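Local coordinates for protein transcriptional regulator, TetR family (Myxococcus xanthus DK 1622, PDB 5K7H) that probably binds DNA as a dimeric transcriptional repressor of the TetR family, and here holds isovaleryl-coenzyme A in its all-helical ligand-binding region, at residues R98-L103 against M169-Y174; Q78-V83 against K135-F140. All blocks are in the same frame, centred on the assembly; numbering follows the deposited sequence. Where two conformers were deposited one is given.

Overall arrangement
Both contacts lie in the helical ligand-binding part of a TetR-family regulator, with centres about 13 Å apart. Their segments alternate along the chain: 78-83, then 98-103, 135-140 and 169-174, on helices 60-83, 89-104, 124-150 and 159-171. Contact 2 thus joins the first and third of these helices, contact 1 the second and segment 169-174. Two polar links tie them, from Asn100 to Tyr137 and from His99 ND1 to the carbonyl oxygen of Gln78. The acyl arm of one isovaleryl-coenzyme A runs alongside both contacts, touching Tyr137 and Leu171; Trp172 binds a second copy, and Leu171 and Trp172 also touch the second subunit, so ligand sites and dimer interface share residues.

Contact 1 of 2, residues R98-L103 against M169-Y174; sequences RHNILL and MVLWIY. With NI (nickel (II) ion), chain C; IVC (Isovaleryl-coenzyme A), chain G.
The flat, buried carboxamide of Asn100 is covered by a methyl group: Val170 CG1 lies over its plane, 3.6 Å from both Asn100 CG and Asn100 OD1. No hydrogen bond crosses the contact, and the amide nitrogen is bonded outside these segments, to Tyr137. Asn100 CG stands anti to its backbone nitrogen (chi1 -161°), which sets the amide against the valine. Beside it Ile101 meets two partners through CG1, at 3.9 Å from Val170 CG1 and 3.7 Å from Ile173 CD1, the two isoleucine chains crossing at about a right angle. This apolar seam joins helix 89-104 to segment 169-174 within the TetR C-terminal domain, and Met192 of helix 185-196 touches both isoleucines. At one end His99 NE2 binds a nickel ion at 1.9 Å, joined by two further atoms from elsewhere. At the other, Trp172 presents its indole edge to isovaleryl-coenzyme A, NE1 donating to ligand O16 over 3.0 Å at an N-H...O angle of 150°, with the acceptor in the ring plane. A phenylalanine in place of Trp172 would probably leave O16 without this donor and the ligand's amide freer to turn. Leu171 packs on Trp172 of the second subunit, while Met169 meets its counterpart there.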
loop_
_atom_site.group_PDB
_atom_site.type_symbol
_atom_site.label_atom_id
_atom_site.label_comp_id
_atom_site.label_asym_id
_atom_site.label_seq_id
_atom_site.Cartn_x
_atom_site.Cartn_y
_atom_site.Cartn_z
ATOM N N ARG A 98 9.523 14.819 1.153
ATOM C CA ARG A 98 10.914 14.487 0.834
ATOM C C ARG A 98 11.533 13.632 1.926
ATOM O O ARG A 98 12.115 12.572 1.650
ATOM C CB ARG A 98 11.724 15.768 0.637
ATOM C CG ARG A 98 11.430 16.493 -0.658
ATOM C CD ARG A 98 12.274 17.748 -0.795
ATOM N NE ARG A 98 12.025 18.425 -2.065
ATOM C CZ ARG A 98 12.606 18.102 -3.215
ATOM N NH1 ARG A 98 13.479 17.103 -3.272
ATOM N NH2 ARG A 98 12.312 18.780 -4.315
ATOM N N HIS A 99 11.429 14.069 3.183
ATOM C CA HIS A 99 12.013 13.309 4.280
ATOM C C HIS A 99 11.388 11.924 4.385
ATOM O O HIS A 99 12.082 10.942 4.670
ATOM C CB HIS A 99 11.848 14.070 5.595
ATOM C CG HIS A 99 12.698 15.298 5.695
ATOM N ND1 HIS A 99 13.612 15.488 6.709
ATOM C CD2 HIS A 99 12.774 16.397 4.909
ATOM C CE1 HIS A 99 14.214 16.652 6.544
ATOM N NE2 HIS A 99 13.723 17.224 5.460
ATOM N N ASN A 100 10.077 11.824 4.156
ATOM C CA ASN A 100 9.402 10.536 4.286
ATOM C C ASN A 100 9.787 9.593 3.152
ATOM O O ASN A 100 9.940 8.385 3.366
ATOM C CB ASN A 100 7.889 10.745 4.329
ATOM C CG ASN A 100 7.149 9.550 4.901
ATOM O OD1 ASN A 100 7.655 8.427 4.897
ATOM N ND2 ASN A 100 5.940 9.787 5.394
ATOM N N ILE A 101 9.950 10.122 1.936
ATOM C CA ILE A 101 10.391 9.288 0.819
ATOM C C ILE A 101 11.802 8.768 1.070
ATOM O O ILE A 101 12.092 7.585 0.851
ATOM C CB ILE A 101 10.300 10.076 -0.502
ATOM C CG1 ILE A 101 8.832 10.283 -0.882
ATOM C CG2 ILE A 101 11.048 9.348 -1.628
ATOM C CD1 ILE A 101 8.613 11.150 -2.111
ATOM N N LEU A 102 12.701 9.640 1.532
ATOM C CA LEU A 102 14.080 9.225 1.763
ATOM C C LEU A 102 14.165 8.169 2.857
ATOM O O LEU A 102 15.002 7.260 2.789
ATOM C CB LEU A 102 14.941 10.438 2.110
ATOM C CG LEU A 102 15.659 11.082 0.917
ATOM C CD1 LEU A 102 14.692 11.387 -0.217
ATOM C CD2 LEU A 102 16.384 12.349 1.348
ATOM N N LEU A 103 13.308 8.266 3.875
ATOM C CA LEU A 103 13.266 7.222 4.895
ATOM C C LEU A 103 12.829 5.890 4.296
ATOM O O LEU A 103 13.349 4.832 4.668
ATOM C CB LEU A 103 12.325 7.630 6.030
ATOM C CG LEU A 103 12.232 6.640 7.193
ATOM C CD1 LEU A 103 13.500 6.688 8.035
ATOM C CD2 LEU A 103 11.002 6.907 8.043
ATOM N N MET A 169 0.890 7.643 -1.945
ATOM C CA MET A 169 2.027 7.877 -2.826
ATOM C C MET A 169 3.327 7.426 -2.174
ATOM O O MET A 169 4.067 6.601 -2.718
ATOM C CB MET A 169 2.129 9.362 -3.175
ATOM C CG MET A 169 1.058 9.905 -4.076
ATOM S SD MET A 169 1.499 11.592 -4.530
ATOM C CE MET A 169 0.035 12.099 -5.414
ATOM N N VAL A 170 3.614 7.978 -0.996
ATOM C CA VAL A 170 4.929 7.811 -0.384
ATOM C C VAL A 170 5.164 6.354 -0.010
ATOM O O VAL A 170 6.174 5.754 -0.397
ATOM C CB VAL A 170 5.057 8.741 0.838
ATOM C CG1 VAL A 170 6.357 8.489 1.585
ATOM C CG2 VAL A 170 4.971 10.196 0.400
ATOM N N LEU A 171 4.240 5.759 0.744
ATOM C CA LEU A 171 4.487 4.434 1.292
ATOM C C LEU A 171 4.400 3.341 0.236
ATOM O O LEU A 171 4.999 2.280 0.414
ATOM C CB LEU A 171 3.514 4.153 2.438
ATOM C CG LEU A 171 3.625 5.125 3.622
ATOM C CD1 LEU A 171 2.596 4.794 4.685
ATOM C CD2 LEU A 171 5.028 5.122 4.226
ATOM N N TRP A 172 3.682 3.573 -0.866
ATOM C CA TRP A 172 3.676 2.603 -1.955
ATOM C C TRP A 172 5.063 2.420 -2.560
ATOM O O TRP A 172 5.303 1.420 -3.247
ATOM C CB TRP A 172 2.690 3.040 -3.043
ATOM C CG TRP A 172 2.239 1.931 -3.947
ATOM C CD1 TRP A 172 2.652 1.690 -5.227
ATOM C CD2 TRP A 172 1.283 0.911 -3.636
ATOM N NE1 TRP A 172 2.011 0.583 -5.730
ATOM C CE2 TRP A 172 1.165 0.086 -4.774
ATOM C CE3 TRP A 172 0.516 0.614 -2.505
ATOM C CZ2 TRP A 172 0.313 -1.014 -4.813
ATOM C CZ3 TRP A 172 -0.330 -0.478 -2.545
ATOM C CH2 TRP A 172 -0.426 -1.280 -3.691
ATOM N N ILE A 173 5.983 3.355 -2.305
ATOM C CA ILE A 173 7.288 3.343 -2.961
ATOM C C ILE A 173 8.033 2.046 -2.671
ATOM O O ILE A 173 8.716 1.503 -3.547
ATOM C CB ILE A 173 8.101 4.582 -2.533
ATOM C CG1 ILE A 173 7.580 5.821 -3.267
ATOM C CG2 ILE A 173 9.595 4.390 -2.807
ATOM C CD1 ILE A 173 8.166 7.135 -2.779
ATOM N N TYR A 174 7.916 1.525 -1.447
ATOM C CA TYR A 174 8.693 0.340 -1.095
ATOM C C TYR A 174 8.288 -0.884 -1.905
ATOM O O TYR A 174 9.013 -1.884 -1.886
ATOM C CB TYR A 174 8.572 0.041 0.407
ATOM C CG TYR A 174 7.328 -0.720 0.823
ATOM C CD1 TYR A 174 7.259 -2.107 0.712
ATOM C CD2 TYR A 174 6.236 -0.056 1.359
ATOM C CE1 TYR A 174 6.125 -2.802 1.100
ATOM C CE2 TYR A 174 5.100 -0.740 1.749
ATOM C CZ TYR A 174 5.050 -2.113 1.620
ATOM O OH TYR A 174 3.919 -2.792 2.010
HETATM NI NI NI C . 14.438 18.901 4.877
HETATM O O9 IVC G . 7.602 -0.694 -16.566
HETATM P P1 IVC G . 8.891 -0.989 -15.822
HETATM O O5 IVC G . 10.053 -0.275 -16.508
HETATM O O6 IVC G . 9.151 -2.474 -15.824
HETATM O O2 IVC G . 8.754 -0.445 -14.273
HETATM C C1 IVC G . 9.297 -1.215 -13.201
HETATM C C2 IVC G . 10.766 -0.584 -12.762
HETATM O O3 IVC G . 11.527 -0.212 -13.920
HETATM C C4 IVC G . 10.424 0.485 -12.075
HETATM N N1 IVC G . 11.470 0.945 -11.206
HETATM C C7 IVC G . 11.956 0.336 -10.145
HETATM N N2 IVC G . 12.909 1.088 -9.608
HETATM C C8 IVC G . 13.024 2.216 -10.351
HETATM C C6 IVC G . 12.113 2.128 -11.360
HETATM N N3 IVC G . 12.000 3.126 -12.276
HETATM C C15 IVC G . 12.772 4.187 -12.188
HETATM N N4 IVC G . 13.672 4.316 -11.217
HETATM C C12 IVC G . 13.832 3.375 -10.299
HETATM N N5 IVC G . 14.832 3.541 -9.241
HETATM O O1 IVC G . 9.198 0.006 -11.229
HETATM C C3 IVC G . 8.522 -1.089 -12.142
HETATM C C5 IVC G . 8.438 -2.424 -11.359
HETATM O O4 IVC G . 9.763 -2.806 -10.995
HETATM P P2 IVC G . 10.046 -4.402 -10.778
HETATM O O12 IVC G . 11.211 -4.831 -11.624
HETATM O O10 IVC G . 10.345 -4.673 -9.320
HETATM O O7 IVC G . 8.700 -5.229 -11.238
HETATM P P3 IVC G . 8.252 -6.671 -10.596
HETATM O O14 IVC G . 8.537 -7.749 -11.620
HETATM O O13 IVC G . 9.046 -6.933 -9.335
HETATM O O8 IVC G . 6.627 -6.637 -10.250
HETATM C C11 IVC G . 5.752 -6.601 -11.345
HETATM C C9 IVC G . 4.636 -5.547 -11.111
HETATM C C13 IVC G . 3.877 -5.392 -12.453
HETATM C C14 IVC G . 3.666 -6.073 -10.054
HETATM C C10 IVC G . 5.260 -4.175 -10.745
HETATM O O11 IVC G . 4.544 -3.180 -11.364
HETATM C C16 IVC G . 5.247 -3.883 -9.228
HETATM O O15 IVC G . 5.753 -4.636 -8.459
HETATM N N6 IVC G . 4.601 -2.632 -8.737
HETATM C C17 IVC G . 4.558 -2.291 -7.300
HETATM C C18 IVC G . 3.253 -2.835 -6.662
HETATM C C19 IVC G . 2.048 -2.438 -7.447
HETATM O O16 IVC G . 2.005 -1.396 -7.989
HETATM N N7 IVC G . 0.899 -3.349 -7.544
HETATM C C20 IVC G . -0.290 -2.932 -8.339
HETATM C C21 IVC G . -0.007 -3.160 -9.868
HETATM S S1 IVC G . -1.579 -2.971 -10.776
HETATM C C22 IVC G . -2.669 -4.307 -10.234
HETATM O O17 IVC G . -2.269 -5.127 -9.497
HETATM C C23 IVC G . -4.131 -4.368 -10.757
HETATM C C24 IVC G . -5.172 -3.880 -9.729
HETATM C C25 IVC G . -5.003 -4.528 -8.326
HETATM C C26 IVC G . -6.564 -4.155 -10.274
#

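Contact 2 of 2, residues Q78-V83 against K135-F140; sequences QVLSRV and KKYVDF. With IVC (Isovaleryl-coenzyme A), chain I.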
loop_
_atom_site.group_PDB
_atom_site.type_symbol
_atom_site.label_atom_id
_atom_site.label_comp_id
_atom_site.label_asym_id
_atom_site.label_seq_id
_atom_site.Cartn_x
_atom_site.Cartn_y
_atom_site.Cartn_z
ATOM N N GLN A 78 13.802 11.475 11.985
ATOM C CA GLN A 78 14.240 11.856 10.650
ATOM C C GLN A 78 13.197 12.637 9.861
ATOM O O GLN A 78 13.560 13.298 8.881
ATOM C CB GLN A 78 14.633 10.607 9.854
ATOM C CG GLN A 78 15.894 9.940 10.374
ATOM C CD GLN A 78 16.028 8.504 9.923
ATOM O OE1 GLN A 78 16.052 8.211 8.726
ATOM N NE2 GLN A 78 16.110 7.592 10.885
ATOM N N VAL A 79 11.926 12.588 10.258
ATOM C CA VAL A 79 10.868 13.248 9.501
ATOM C C VAL A 79 10.163 14.280 10.371
ATOM O O VAL A 79 10.343 15.489 10.190
ATOM C CB VAL A 79 9.860 12.224 8.948
ATOM C CG1 VAL A 79 8.821 12.915 8.075
ATOM C CG2 VAL A 79 10.578 11.140 8.161
ATOM N N LEU A 80 9.360 13.811 11.328
ATOM C CA LEU A 80 8.410 14.697 11.994
ATOM C C LEU A 80 9.120 15.750 12.838
ATOM O O LEU A 80 8.706 16.915 12.857
ATOM C CB LEU A 80 7.448 13.872 12.849
ATOM C CG LEU A 80 6.133 14.518 13.294
ATOM C CD1 LEU A 80 5.401 15.201 12.142
ATOM C CD2 LEU A 80 5.243 13.454 13.916
ATOM N N SER A 81 10.189 15.368 13.538
ATOM C CA SER A 81 10.909 16.330 14.367
ATOM C C SER A 81 11.492 17.468 13.539
ATOM O O SER A 81 11.622 18.592 14.038
ATOM C CB SER A 81 12.026 15.626 15.141
ATOM O OG SER A 81 11.494 14.735 16.106
ATOM N N ARG A 82 11.840 17.205 12.279
ATOM C CA ARG A 82 12.560 18.178 11.467
ATOM C C ARG A 82 11.656 19.089 10.650
ATOM O O ARG A 82 12.128 20.128 10.176
ATOM C CB ARG A 82 13.515 17.458 10.513
ATOM C CG ARG A 82 14.663 16.751 11.206
ATOM C CD ARG A 82 15.452 15.898 10.232
ATOM N NE ARG A 82 16.291 14.927 10.935
ATOM C CZ ARG A 82 17.622 14.909 10.932
ATOM N NH1 ARG A 82 18.326 15.803 10.243
ATOM N NH2 ARG A 82 18.259 13.972 11.620
ATOM N N VAL A 83 10.385 18.737 10.474
ATOM C CA VAL A 83 9.493 19.489 9.590
ATOM C C VAL A 83 8.290 20.074 10.311
ATOM O O VAL A 83 7.614 20.941 9.735
ATOM C CB VAL A 83 9.016 18.619 8.405
ATOM C CG1 VAL A 83 10.200 18.061 7.634
ATOM C CG2 VAL A 83 8.100 17.493 8.886
ATOM N N LYS A 135 -1.463 7.808 14.269
ATOM C CA LYS A 135 -2.548 8.765 14.096
ATOM C C LYS A 135 -2.073 10.197 14.300
ATOM O O LYS A 135 -2.622 11.121 13.690
ATOM C CB LYS A 135 -3.687 8.438 15.058
ATOM C CG LYS A 135 -5.050 8.851 14.548
ATOM C CD LYS A 135 -6.155 8.301 15.425
ATOM C CE LYS A 135 -7.467 8.244 14.668
ATOM N NZ LYS A 135 -7.537 7.097 13.713
ATOM N N LYS A 136 -1.061 10.405 15.146
ATOM C CA LYS A 136 -0.508 11.745 15.304
ATOM C C LYS A 136 0.102 12.247 14.004
ATOM O O LYS A 136 0.044 13.447 13.712
ATOM C CB LYS A 136 0.536 11.762 16.420
ATOM C CG LYS A 136 -0.055 11.661 17.817
ATOM C CD LYS A 136 0.995 11.905 18.886
ATOM C CE LYS A 136 0.369 11.970 20.270
ATOM N NZ LYS A 136 -0.337 10.709 20.627
ATOM N N TYR A 137 0.688 11.349 13.210
ATOM C CA TYR A 137 1.238 11.752 11.921
ATOM C C TYR A 137 0.124 12.074 10.934
ATOM O O TYR A 137 0.182 13.089 10.228
ATOM C CB TYR A 137 2.146 10.651 11.373
ATOM C CG TYR A 137 2.841 11.008 10.078
ATOM C CD1 TYR A 137 3.351 12.282 9.870
ATOM C CD2 TYR A 137 3.001 10.067 9.068
ATOM C CE1 TYR A 137 3.993 12.612 8.690
ATOM C CE2 TYR A 137 3.641 10.387 7.886
ATOM C CZ TYR A 137 4.136 11.660 7.703
ATOM O OH TYR A 137 4.776 11.982 6.529
ATOM N N VAL A 138 -0.900 11.221 10.867
ATOM C CA VAL A 138 -2.036 11.490 9.991
ATOM C C VAL A 138 -2.670 12.829 10.344
ATOM O O VAL A 138 -2.977 13.640 9.461
ATOM C CB VAL A 138 -3.058 10.338 10.071
ATOM C CG1 VAL A 138 -4.284 10.641 9.215
ATOM C CG2 VAL A 138 -2.421 9.030 9.632
ATOM N N ASP A 139 -2.875 13.085 11.639
ATOM C CA ASP A 139 -3.446 14.362 12.056
ATOM C C ASP A 139 -2.517 15.523 11.724
ATOM O O ASP A 139 -2.989 16.625 11.420
ATOM C CB ASP A 139 -3.747 14.342 13.553
ATOM C CG ASP A 139 -4.748 13.268 13.932
ATOM O OD1 ASP A 139 -5.476 12.784 13.038
ATOM O OD2 ASP A 139 -4.811 12.910 15.127
ATOM N N PHE A 140 -1.203 15.300 11.779
ATOM C CA PHE A 140 -0.260 16.333 11.365
ATOM C C PHE A 140 -0.454 16.683 9.895
ATOM O O PHE A 140 -0.483 17.863 9.521
ATOM C CB PHE A 140 1.172 15.867 11.627
ATOM C CG PHE A 140 2.218 16.758 11.023
ATOM C CD1 PHE A 140 2.611 17.920 11.666
ATOM C CD2 PHE A 140 2.809 16.433 9.812
ATOM C CE1 PHE A 140 3.571 18.742 11.112
ATOM C CE2 PHE A 140 3.771 17.253 9.253
ATOM C CZ PHE A 140 4.154 18.408 9.903
HETATM O O9 IVC I . -9.805 8.971 13.685
HETATM P P1 IVC I . -10.715 8.751 12.493
HETATM O O5 IVC I . -11.365 10.076 12.108
HETATM O O6 IVC I . -11.784 7.760 12.866
HETATM O O2 IVC I . -9.856 8.163 11.215
HETATM C C1 IVC I . -10.561 7.398 10.236
HETATM C C2 IVC I . -11.325 8.451 9.199
HETATM O O3 IVC I . -11.003 9.805 9.560
HETATM C C4 IVC I . -10.893 8.221 7.974
HETATM N N1 IVC I . -11.971 7.656 7.204
HETATM C C7 IVC I . -12.325 6.393 7.095
HETATM N N2 IVC I . -13.376 6.294 6.291
HETATM C C8 IVC I . -13.704 7.540 5.881
HETATM C C6 IVC I . -12.820 8.401 6.458
HETATM N N3 IVC I . -12.907 9.736 6.225
HETATM C C15 IVC I . -13.846 10.204 5.435
HETATM N N4 IVC I . -14.725 9.399 4.847
HETATM C C12 IVC I . -14.698 8.091 5.039
HETATM N N5 IVC I . -15.688 7.230 4.384
HETATM O O1 IVC I . -9.657 7.258 8.085
HETATM C C3 IVC I . -9.721 6.649 9.537
HETATM C C5 IVC I . -10.205 5.174 9.411
HETATM O O4 IVC I . -9.118 4.318 9.753
HETATM P P2 IVC I . -9.461 3.110 10.794
HETATM O O12 IVC I . -10.932 2.816 10.726
HETATM O O10 IVC I . -8.681 1.866 10.428
HETATM O O7 IVC I . -9.059 3.585 12.316
HETATM P P3 IVC I . -7.766 2.957 13.111
HETATM O O14 IVC I . -7.994 3.032 14.607
HETATM O O13 IVC I . -7.605 1.511 12.700
HETATM O O8 IVC I . -6.405 3.815 12.708
HETATM C C11 IVC I . -5.307 3.126 12.174
HETATM C C9 IVC I . -4.357 4.175 11.537
HETATM C C13 IVC I . -3.983 5.221 12.616
HETATM C C14 IVC I . -3.076 3.481 11.073
HETATM C C10 IVC I . -5.088 4.900 10.381
HETATM O O11 IVC I . -4.454 6.084 10.102
HETATM C C16 IVC I . -5.076 4.024 9.114
HETATM O O15 IVC I . -5.577 2.947 9.118
HETATM N N6 IVC I . -4.425 4.541 7.882
HETATM C C17 IVC I . -4.387 3.716 6.662
HETATM C C18 IVC I . -3.013 2.998 6.630
HETATM C C19 IVC I . -1.883 3.968 6.756
HETATM O O16 IVC I . -1.929 5.007 6.205
HETATM N N7 IVC I . -0.703 3.634 7.570
HETATM C C20 IVC I . 0.419 4.613 7.672
HETATM C C21 IVC I . 0.133 5.713 8.756
HETATM S S1 IVC I . 1.680 6.645 9.033
HETATM C C22 IVC I . 2.927 5.498 9.676
HETATM O O17 IVC I . 2.659 4.364 9.821
HETATM C C23 IVC I . 4.355 6.005 10.037
HETATM C C24 IVC I . 5.407 5.792 8.921
HETATM C C25 IVC I . 5.147 4.573 7.990
HETATM C C26 IVC I . 6.784 5.647 9.547
#
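Tyr137 OH accepts a hydrogen bond from Asn100 ND2 over 2.7 Å, which satisfies this buried hydroxyl. Across the contact, Val79 CG1 stands a looser 4.4 Å from Tyr137 OH. The other contacts between the segments are apolar and centre on one methyl group. Leu80 CD1 sits above the middle of the Phe140 ring, 3.7 Å from the ring centroid and only 10° off its normal, a CH-pi contact. Its nearly equal distances to the six ring carbons confirm the centring. Leu80 CD1 also comes within 4.2 Å of Tyr137 CD1, so one methyl touches both aromatic side chains, the tyrosine more loosely. With chi1 at -162°, Leu80 swings its CG anti to the backbone nitrogen and brings its end closer to the facing helix than its CB direction suggests. Val83 adds a lighter touch, CG2 lying 4.2 Å from Phe140 CZ. On the far side, Tyr137 turns its edge to the ligand: CD2 lies 3.7 Å from the thioester sulfur S1 of isovaleryl-coenzyme A, near the ring plane, so this ring borders both the interhelical contact and the acyl pocket. The axes of segments 78-83 and 135-140 come no nearer than 12.1 Å, their N-to-C directions 44° apart; Cys96 of helix 89-104 packs on Val79 and Tyr137, and Phe166 and Leu167 of helix 159-171 also touch the tyrosine.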